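Local coordinates for protein putative alpha-L-fucosidase (Bacteroides thetaiotaomicron, PDB 4H41) that is a putative alpha-L-fucosidase with a TIM-barrel fold, probably a glycoside hydrolase that acts on host glycans, at residues H62-G67 against Y112-Y117; T35-D40 against D69-I74. One frame throughout, in Å; residues are numbered along the deposited sequence.

Interactions 1 and 2 illustrate how successive layers of a beta/alpha barrel are assembled, with centres about 9 Å apart. Along the chain come strand 34-39, helix 53-65, strand 70-73, helix 101-111 and strand 115-119, so the segments of the two contacts alternate. Interaction 2 pairs the first two strands of the closed, eight-stranded parallel sheet; interaction 1 sets the end of the helix joining those strands against the turn that leads into the third. Val71 serves both: its O and N pair with Tyr117 N (2.8 Å) and Lys115 O (2.9 Å), making 70-73 the middle strand of three, and Met63 of the helix packs on its side chain.

Interaction 1: residues H62-G67 against Y112-Y117; sequences HMKRIG and YNMKFY
The carbonyl oxygen of Tyr112 receives the ammonium group of Lys64, with NZ 2.8 Å from Tyr112 O. The donor arrives at a C=O...N angle of 155° and is tilted 23° from the carbonyl plane. Lys64 gets there because its CG stands anti to the backbone N (chi1 -171°) and the chain then bends at chi2 before running extended to its end. CD and CE follow the nitrogen toward the same oxygen, CE lying 3.3 Å from Tyr112 O, while the next carbonyl, Asn113 O, is 3.8 Å from NZ and is not hydrogen-bonded to it. The oxygen belongs to a helix end: Asn113, at positive phi, is the C-prime residue of a Schellman motif that closes helix 101-111, so the lysine's positive charge would be expected to suit the negative pole there. Helix 53-65 finishes in the same way, with Gly67 as C-prime residue and Gly67 N bonded to Lys64 O. Two adjacent helices of the TIM barrel are thus joined near their C-terminal ends, where each chain turns inward to its next strand. Alongside Lys64, the extended chain of Met114 (selenomethionine) slides past in the opposite direction. Its methyl CE reaches the helix backbone, 3.7 Å from Lys64 N, and also meets CB of Met63 at 3.9 Å. Met63, likewise selenomethionine, leads its own end away from Met114, over Val71 of strand 70-73 and Phe313. Tyr112 sends its ring back along helix 53-65, where its OH is hydrogen-bonded to Asp57 OD1.

Interaction 2: residues T35-D40 against D69-I74; sequences TGTFLD and DTVIMI
Phe38 leaves strand 34-39 with CB 3.7 Å from Ile72 O, and the contacts continue along one side of its ring. CD1 meets both the main chain and the side chain of its neighbour, 3.5 Å from Ile72 O and near Ile72 CG2, the carbonyl approaching oblique to the ring. Further out, CE1 touches Ile72 CG2 at 3.6 Å; this methyl, anti to the backbone N of Ile72 while CG1 is anti to the carbonyl carbon (chi1 -54°), is the branch that meets the ring. Ile74 comes in at about a right angle, its CG1 3.7 Å from Phe38 CD1 and its CD1 over one face of the ring; beyond the two strands, Tyr161 meets Phe38 edge-to-face. Phe38 and Ile72 point into the TIM barrel, while Thr37, Leu39, Val71 and Met73 point outward to the helices. The strands run parallel, joined by a beta-alpha-beta crossover through helix 53-65. Thr37 uses both its N and O in the backbone ladder, and Leu39 does the same: Leu39 N binds Ile72 O at 2.8 Å, although the donor sits 43° out of the carbonyl plane. At the start of the pair, Thr35 O takes a nearly straight bond from Asp69 N (N-H...O 171°) and a weak one from Thr70 N. The Asp69 carboxylate beside it is held by Thr70 OG1, 2.7 Å from Asp69 OD1, and by a salt bridge to Lys307, which also binds Thr35 OG1. On the outer face Leu39 crosses Val71 with CD1 3.8 Å from Val71 CB. Thr37 OG1 donates to Phe38 O, the carbonyl of the next residue, meeting a lone pair in the carbonyl plane, and accepts from Phe313 N at the start of helix 313-316.

Interaction 1: residues H62-G67 against Y112-Y117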
ATOM      1  N   HIS B  62      -3.928  21.229  12.373  1.00 18.98           N
ATOM      2  CA  HIS B  62      -4.484  19.949  12.862  1.00 18.70           C
ATOM      3  C   HIS B  62      -3.675  19.483  14.078  1.00 22.05           C
ATOM      4  O   HIS B  62      -4.239  18.953  15.034  1.00 20.73           O
ATOM      5  CB  HIS B  62      -4.502  18.828  11.765  1.00 18.41           C
ATOM      6  CG  HIS B  62      -5.406  19.086  10.585  1.00 21.36           C
ATOM      7  ND1 HIS B  62      -6.730  19.470  10.757  1.00 24.07           N
ATOM      8  CD2 HIS B  62      -5.175  18.903   9.268  1.00 22.83           C
ATOM      9  CE1 HIS B  62      -7.240  19.579   9.537  1.00 24.13           C
ATOM     10  NE2 HIS B  62      -6.333  19.260   8.602  1.00 23.53           N
HETATM   11  N   MSE B  63      -2.353  19.738  14.072  1.00 18.85           N
HETATM   12  CA  MSE B  63      -1.488  19.391  15.204  1.00 16.58           C
HETATM   13  C   MSE B  63      -1.810  20.223  16.414  1.00 19.82           C
HETATM   14  O   MSE B  63      -1.951  19.700  17.516  1.00 18.95           O
HETATM   15  CB  MSE B  63      -0.009  19.607  14.839  1.00 17.03           C
HETATM   16  CG  MSE B  63       0.534  18.659  13.795  1.00 18.47           C
HETATM   17 SE   MSE B  63       2.316  19.327  13.319  0.75 22.12          SE
HETATM   18  CE  MSE B  63       2.548  18.363  11.657  1.00 21.08           C
ATOM     19  N   LYS B  64      -1.972  21.533  16.207  1.00 20.03           N
ATOM     20  CA  LYS B  64      -2.249  22.447  17.312  1.00 18.28           C
ATOM     21  C   LYS B  64      -3.545  22.107  18.019  1.00 20.80           C
ATOM     22  O   LYS B  64      -3.616  22.177  19.256  1.00 19.34           O
ATOM     23  CB  LYS B  64      -2.304  23.887  16.796  1.00 20.13           C
ATOM     24  CG  LYS B  64      -2.379  24.969  17.877  1.00 25.72           C
ATOM     25  CD  LYS B  64      -1.073  25.104  18.595  1.00 38.43           C
ATOM     26  CE  LYS B  64      -1.043  26.211  19.613  1.00 35.52           C
ATOM     27  NZ  LYS B  64       0.287  26.209  20.249  1.00 37.26           N
ATOM     28  N   ARG B  65      -4.562  21.701  17.257  1.00 17.18           N
ATOM     29  CA  ARG B  65      -5.850  21.322  17.833  1.00 17.48           C
ATOM     30  C   ARG B  65      -5.719  20.232  18.888  1.00 22.92           C
ATOM     31  O   ARG B  65      -6.480  20.242  19.851  1.00 21.56           O
ATOM     32  CB  ARG B  65      -6.778  20.874  16.731  1.00 19.33           C
ATOM     33  CG  ARG B  65      -8.166  20.547  17.196  1.00 25.90           C
ATOM     34  CD  ARG B  65      -9.024  20.161  16.040  1.00 31.03           C
ATOM     35  NE  ARG B  65     -10.387  19.882  16.479  1.00 32.35           N
ATOM     36  CZ  ARG B  65     -11.354  19.442  15.690  1.00 43.17           C
ATOM     37  NH1 ARG B  65     -11.117  19.203  14.403  1.00 31.71           N
ATOM     38  NH2 ARG B  65     -12.568  19.240  16.177  1.00 36.34           N
ATOM     39  N   ILE B  66      -4.811  19.264  18.715  1.00 19.31           N
ATOM     40  CA  ILE B  66      -4.670  18.187  19.688  1.00 17.91           C
ATOM     41  C   ILE B  66      -3.565  18.422  20.719  1.00 22.78           C
ATOM     42  O   ILE B  66      -3.320  17.541  21.538  1.00 24.57           O
ATOM     43  CB  ILE B  66      -4.521  16.792  19.021  1.00 20.46           C
ATOM     44  CG1 ILE B  66      -3.248  16.675  18.165  1.00 20.09           C
ATOM     45  CG2 ILE B  66      -5.748  16.461  18.226  1.00 19.03           C
ATOM     46  CD1 ILE B  66      -2.861  15.215  17.861  1.00 23.43           C
ATOM     47  N   GLY B  67      -2.964  19.602  20.744  1.00 18.60           N
ATOM     48  CA  GLY B  67      -1.971  19.936  21.754  1.00 19.33           C
ATOM     49  C   GLY B  67      -0.544  19.562  21.442  1.00 21.28           C
ATOM     50  O   GLY B  67       0.279  19.513  22.347  1.00 18.76           O
ATOM     51  N   TYR B 112       2.550  28.889  15.049  1.00 24.64           N
ATOM     52  CA  TYR B 112       1.674  28.088  15.915  1.00 24.83           C
ATOM     53  C   TYR B 112       2.258  27.856  17.298  1.00 26.90           C
ATOM     54  O   TYR B 112       1.736  27.035  18.039  1.00 26.40           O
ATOM     55  CB  TYR B 112       1.335  26.759  15.214  1.00 23.51           C
ATOM     56  CG  TYR B 112       0.495  26.995  13.982  1.00 24.21           C
ATOM     57  CD1 TYR B 112      -0.841  27.335  14.087  1.00 27.62           C
ATOM     58  CD2 TYR B 112       1.065  26.991  12.712  1.00 22.84           C
ATOM     59  CE1 TYR B 112      -1.597  27.655  12.971  1.00 29.64           C
ATOM     60  CE2 TYR B 112       0.310  27.275  11.583  1.00 23.50           C
ATOM     61  CZ  TYR B 112      -1.018  27.635  11.717  1.00 29.26           C
ATOM     62  OH  TYR B 112      -1.781  27.964  10.631  1.00 28.89           O
ATOM     63  N   ASN B 113       3.286  28.648  17.678  1.00 23.72           N
ATOM     64  CA  ASN B 113       3.923  28.646  18.974  1.00 23.43           C
ATOM     65  C   ASN B 113       4.352  27.237  19.399  1.00 27.42           C
ATOM     66  O   ASN B 113       4.014  26.744  20.477  1.00 29.10           O
ATOM     67  CB  ASN B 113       3.019  29.296  20.027  1.00 30.46           C
ATOM     68  CG  ASN B 113       3.786  29.751  21.261  1.00 45.74           C
ATOM     69  OD1 ASN B 113       4.922  30.218  21.184  1.00 50.86           O
ATOM     70  ND2 ASN B 113       3.203  29.615  22.429  1.00 37.39           N
HETATM   71  N   MSE B 114       5.115  26.600  18.539  1.00 21.93           N
HETATM   72  CA  MSE B 114       5.698  25.293  18.783  1.00 19.53           C
HETATM   73  C   MSE B 114       7.225  25.401  18.815  1.00 23.62           C
HETATM   74  O   MSE B 114       7.791  26.346  18.269  1.00 23.95           O
HETATM   75  CB  MSE B 114       5.254  24.300  17.700  1.00 19.62           C
HETATM   76  CG  MSE B 114       3.744  23.942  17.773  1.00 25.03           C
HETATM   77 SE   MSE B 114       3.365  22.939  16.259  0.75 29.87          SE
HETATM   78  CE  MSE B 114       1.458  22.902  16.354  1.00 26.51           C
ATOM     79  N   LYS B 115       7.886  24.448  19.471  1.00 22.35           N
ATOM     80  CA  LYS B 115       9.342  24.311  19.464  1.00 22.50           C
ATOM     81  C   LYS B 115       9.744  23.405  18.316  1.00 22.67           C
ATOM     82  O   LYS B 115       9.153  22.340  18.127  1.00 22.80           O
ATOM     83  CB  LYS B 115       9.871  23.731  20.775  1.00 25.15           C
ATOM     84  CG  LYS B 115       9.943  24.770  21.873  1.00 44.44           C
ATOM     85  CD  LYS B 115      10.762  24.243  23.045  1.00 48.25           C
ATOM     86  CE  LYS B 115      10.913  25.165  24.231  1.00 54.92           C
ATOM     87  NZ  LYS B 115       9.817  26.168  24.424  1.00 34.94           N
ATOM     88  N   PHE B 116      10.700  23.852  17.510  1.00 19.58           N
ATOM     89  CA  PHE B 116      11.226  23.089  16.401  1.00 17.41           C
ATOM     90  C   PHE B 116      12.553  22.451  16.827  1.00 20.53           C
ATOM     91  O   PHE B 116      13.423  23.158  17.345  1.00 20.45           O
ATOM     92  CB  PHE B 116      11.426  23.990  15.163  1.00 18.78           C
ATOM     93  CG  PHE B 116      12.149  23.328  14.015  1.00 20.08           C
ATOM     94  CD1 PHE B 116      13.524  23.447  13.879  1.00 22.83           C
ATOM     95  CD2 PHE B 116      11.454  22.622  13.050  1.00 20.89           C
ATOM     96  CE1 PHE B 116      14.180  22.910  12.775  1.00 22.99           C
ATOM     97  CE2 PHE B 116      12.125  22.031  11.978  1.00 21.43           C
ATOM     98  CZ  PHE B 116      13.472  22.226  11.821  1.00 20.79           C
ATOM     99  N   TYR B 117      12.700  21.143  16.585  1.00 18.23           N
ATOM    100  CA  TYR B 117      13.941  20.397  16.800  1.00 17.52           C
ATOM    101  C   TYR B 117      14.543  20.057  15.428  1.00 20.41           C
ATOM    102  O   TYR B 117      13.858  19.510  14.579  1.00 19.81           O
ATOM    103  CB  TYR B 117      13.731  19.108  17.584  1.00 18.08           C
ATOM    104  CG  TYR B 117      13.617  19.284  19.070  1.00 19.48           C
ATOM    105  CD1 TYR B 117      12.575  20.022  19.627  1.00 21.73           C
ATOM    106  CD2 TYR B 117      14.486  18.629  19.937  1.00 20.23           C
ATOM    107  CE1 TYR B 117      12.435  20.143  21.012  1.00 24.83           C
ATOM    108  CE2 TYR B 117      14.353  18.743  21.319  1.00 20.15           C
ATOM    109  CZ  TYR B 117      13.305  19.470  21.849  1.00 22.22           C
ATOM    110  OH  TYR B 117      13.152  19.570  23.200  1.00 28.05           O
TER

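Interaction 2: residues T35-D40 against D69-I74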
ATOM      1  N   THR B  35       2.369  14.971  22.451  1.00 14.31           N
ATOM      2  CA  THR B  35       2.595  16.413  22.414  1.00 16.19           C
ATOM      3  C   THR B  35       3.755  16.796  21.487  1.00 19.90           C
ATOM      4  O   THR B  35       4.111  17.959  21.410  1.00 18.39           O
ATOM      5  CB  THR B  35       2.810  16.973  23.823  1.00 22.05           C
ATOM      6  OG1 THR B  35       3.970  16.348  24.373  1.00 20.19           O
ATOM      7  CG2 THR B  35       1.567  16.835  24.706  1.00 23.68           C
ATOM      8  N   GLY B  36       4.282  15.841  20.752  1.00 18.08           N
ATOM      9  CA  GLY B  36       5.288  16.090  19.737  1.00 17.37           C
ATOM     10  C   GLY B  36       5.149  15.156  18.569  1.00 18.46           C
ATOM     11  O   GLY B  36       4.594  14.051  18.685  1.00 16.72           O
ATOM     12  N   THR B  37       5.610  15.608  17.375  1.00 15.77           N
ATOM     13  CA  THR B  37       5.638  14.741  16.222  1.00 16.24           C
ATOM     14  C   THR B  37       6.867  14.994  15.423  1.00 18.16           C
ATOM     15  O   THR B  37       7.356  16.132  15.351  1.00 17.20           O
ATOM     16  CB  THR B  37       4.392  14.890  15.325  1.00 20.81           C
ATOM     17  OG1 THR B  37       4.460  13.928  14.257  1.00 18.37           O
ATOM     18  CG2 THR B  37       4.229  16.269  14.775  1.00 18.84           C
ATOM     19  N   PHE B  38       7.359  13.925  14.806  1.00 15.29           N
ATOM     20  CA  PHE B  38       8.341  14.055  13.760  1.00 15.43           C
ATOM     21  C   PHE B  38       7.673  14.653  12.560  1.00 19.28           C
ATOM     22  O   PHE B  38       6.446  14.567  12.383  1.00 16.31           O
ATOM     23  CB  PHE B  38       8.984  12.737  13.378  1.00 14.99           C
ATOM     24  CG  PHE B  38       9.933  12.248  14.442  1.00 17.24           C
ATOM     25  CD1 PHE B  38      11.244  12.712  14.494  1.00 17.04           C
ATOM     26  CD2 PHE B  38       9.511  11.367  15.423  1.00 19.75           C
ATOM     27  CE1 PHE B  38      12.130  12.243  15.457  1.00 18.84           C
ATOM     28  CE2 PHE B  38      10.403  10.902  16.406  1.00 21.77           C
ATOM     29  CZ  PHE B  38      11.700  11.360  16.429  1.00 19.36           C
ATOM     30  N   LEU B  39       8.498  15.257  11.737  1.00 15.96           N
ATOM     31  CA  LEU B  39       8.204  15.766  10.410  1.00 16.75           C
ATOM     32  C   LEU B  39       9.080  14.888   9.555  1.00 21.13           C
ATOM     33  O   LEU B  39      10.300  15.032   9.630  1.00 20.01           O
ATOM     34  CB  LEU B  39       8.561  17.265  10.285  1.00 18.33           C
ATOM     35  CG  LEU B  39       7.964  18.213  11.306  1.00 21.19           C
ATOM     36  CD1 LEU B  39       8.689  19.535  11.268  1.00 21.96           C
ATOM     37  CD2 LEU B  39       6.491  18.376  11.090  1.00 19.27           C
ATOM     38  N   ASP B  40       8.509  13.990   8.736  1.00 16.08           N
ATOM     39  CA  ASP B  40       9.281  12.972   8.045  1.00 16.66           C
ATOM     40  C   ASP B  40       9.985  13.479   6.801  1.00 19.53           C
ATOM     41  O   ASP B  40       9.653  13.103   5.675  1.00 22.19           O
ATOM     42  CB  ASP B  40       8.394  11.776   7.711  1.00 18.33           C
ATOM     43  CG  ASP B  40       9.187  10.579   7.216  1.00 22.47           C
ATOM     44  OD1 ASP B  40      10.342  10.394   7.672  1.00 22.21           O
ATOM     45  OD2 ASP B  40       8.646   9.821   6.394  1.00 23.28           O
ATOM     46  N   ASP B  69       3.028  20.477  20.733  1.00 18.26           N
ATOM     47  CA  ASP B  69       3.797  21.691  21.021  1.00 17.98           C
ATOM     48  C   ASP B  69       5.229  21.607  20.495  1.00 22.20           C
ATOM     49  O   ASP B  69       6.001  22.562  20.695  1.00 21.41           O
ATOM     50  CB  ASP B  69       3.793  21.964  22.539  1.00 19.96           C
ATOM     51  CG  ASP B  69       4.412  20.908  23.458  1.00 31.16           C
ATOM     52  OD1 ASP B  69       5.393  20.251  23.045  1.00 21.92           O
ATOM     53  OD2 ASP B  69       3.951  20.783  24.601  1.00 39.18           O
ATOM     54  N   THR B  70       5.619  20.464  19.936  1.00 18.74           N
ATOM     55  CA  THR B  70       6.984  20.194  19.483  1.00 18.35           C
ATOM     56  C   THR B  70       6.963  19.492  18.148  1.00 19.67           C
ATOM     57  O   THR B  70       6.228  18.535  17.986  1.00 19.44           O
ATOM     58  CB  THR B  70       7.699  19.322  20.526  1.00 23.49           C
ATOM     59  OG1 THR B  70       7.769  20.017  21.769  1.00 26.40           O
ATOM     60  CG2 THR B  70       9.111  18.955  20.117  1.00 24.90           C
ATOM     61  N   VAL B  71       7.757  19.968  17.190  1.00 16.26           N
ATOM     62  CA  VAL B  71       7.892  19.316  15.877  1.00 16.17           C
ATOM     63  C   VAL B  71       9.366  19.052  15.630  1.00 20.03           C
ATOM     64  O   VAL B  71      10.228  19.905  15.935  1.00 19.10           O
ATOM     65  CB  VAL B  71       7.227  20.104  14.746  1.00 20.94           C
ATOM     66  CG1 VAL B  71       5.723  20.142  14.932  1.00 20.65           C
ATOM     67  CG2 VAL B  71       7.795  21.526  14.640  1.00 20.95           C
ATOM     68  N   ILE B  72       9.672  17.852  15.148  1.00 14.96           N
ATOM     69  CA  ILE B  72      11.044  17.407  14.987  1.00 15.30           C
ATOM     70  C   ILE B  72      11.301  17.006  13.555  1.00 18.03           C
ATOM     71  O   ILE B  72      10.789  15.948  13.120  1.00 18.45           O
ATOM     72  CB  ILE B  72      11.354  16.215  15.916  1.00 16.87           C
ATOM     73  CG1 ILE B  72      11.012  16.518  17.408  1.00 19.19           C
ATOM     74  CG2 ILE B  72      12.817  15.797  15.718  1.00 18.35           C
ATOM     75  CD1 ILE B  72       9.893  15.675  17.956  1.00 19.22           C
HETATM   76  N   MSE B  73      12.142  17.769  12.839  1.00 18.11           N
HETATM   77  CA  MSE B  73      12.473  17.412  11.448  1.00 16.42           C
HETATM   78  C   MSE B  73      13.447  16.283  11.531  1.00 21.02           C
HETATM   79  O   MSE B  73      14.507  16.451  12.105  1.00 22.15           O
HETATM   80  CB  MSE B  73      13.040  18.612  10.699  1.00 18.56           C
HETATM   81  CG  MSE B  73      13.020  18.383   9.189  1.00 22.78           C
HETATM   82 SE   MSE B  73      13.921  19.846   8.286  0.75 26.29          SE
HETATM   83  CE  MSE B  73      15.590  19.545   9.013  1.00 20.46           C
ATOM     84  N   ILE B  74      13.059  15.111  11.091  1.00 16.39           N
ATOM     85  CA  ILE B  74      13.782  13.882  11.452  1.00 15.57           C
ATOM     86  C   ILE B  74      15.238  13.808  10.980  1.00 19.23           C
ATOM     87  O   ILE B  74      16.073  13.362  11.758  1.00 19.65           O
ATOM     88  CB  ILE B  74      12.954  12.621  11.055  1.00 16.83           C
ATOM     89  CG1 ILE B  74      13.436  11.384  11.822  1.00 17.44           C
ATOM     90  CG2 ILE B  74      12.942  12.400   9.565  1.00 18.01           C
ATOM     91  CD1 ILE B  74      12.458  10.186  11.781  1.00 19.60           C
TER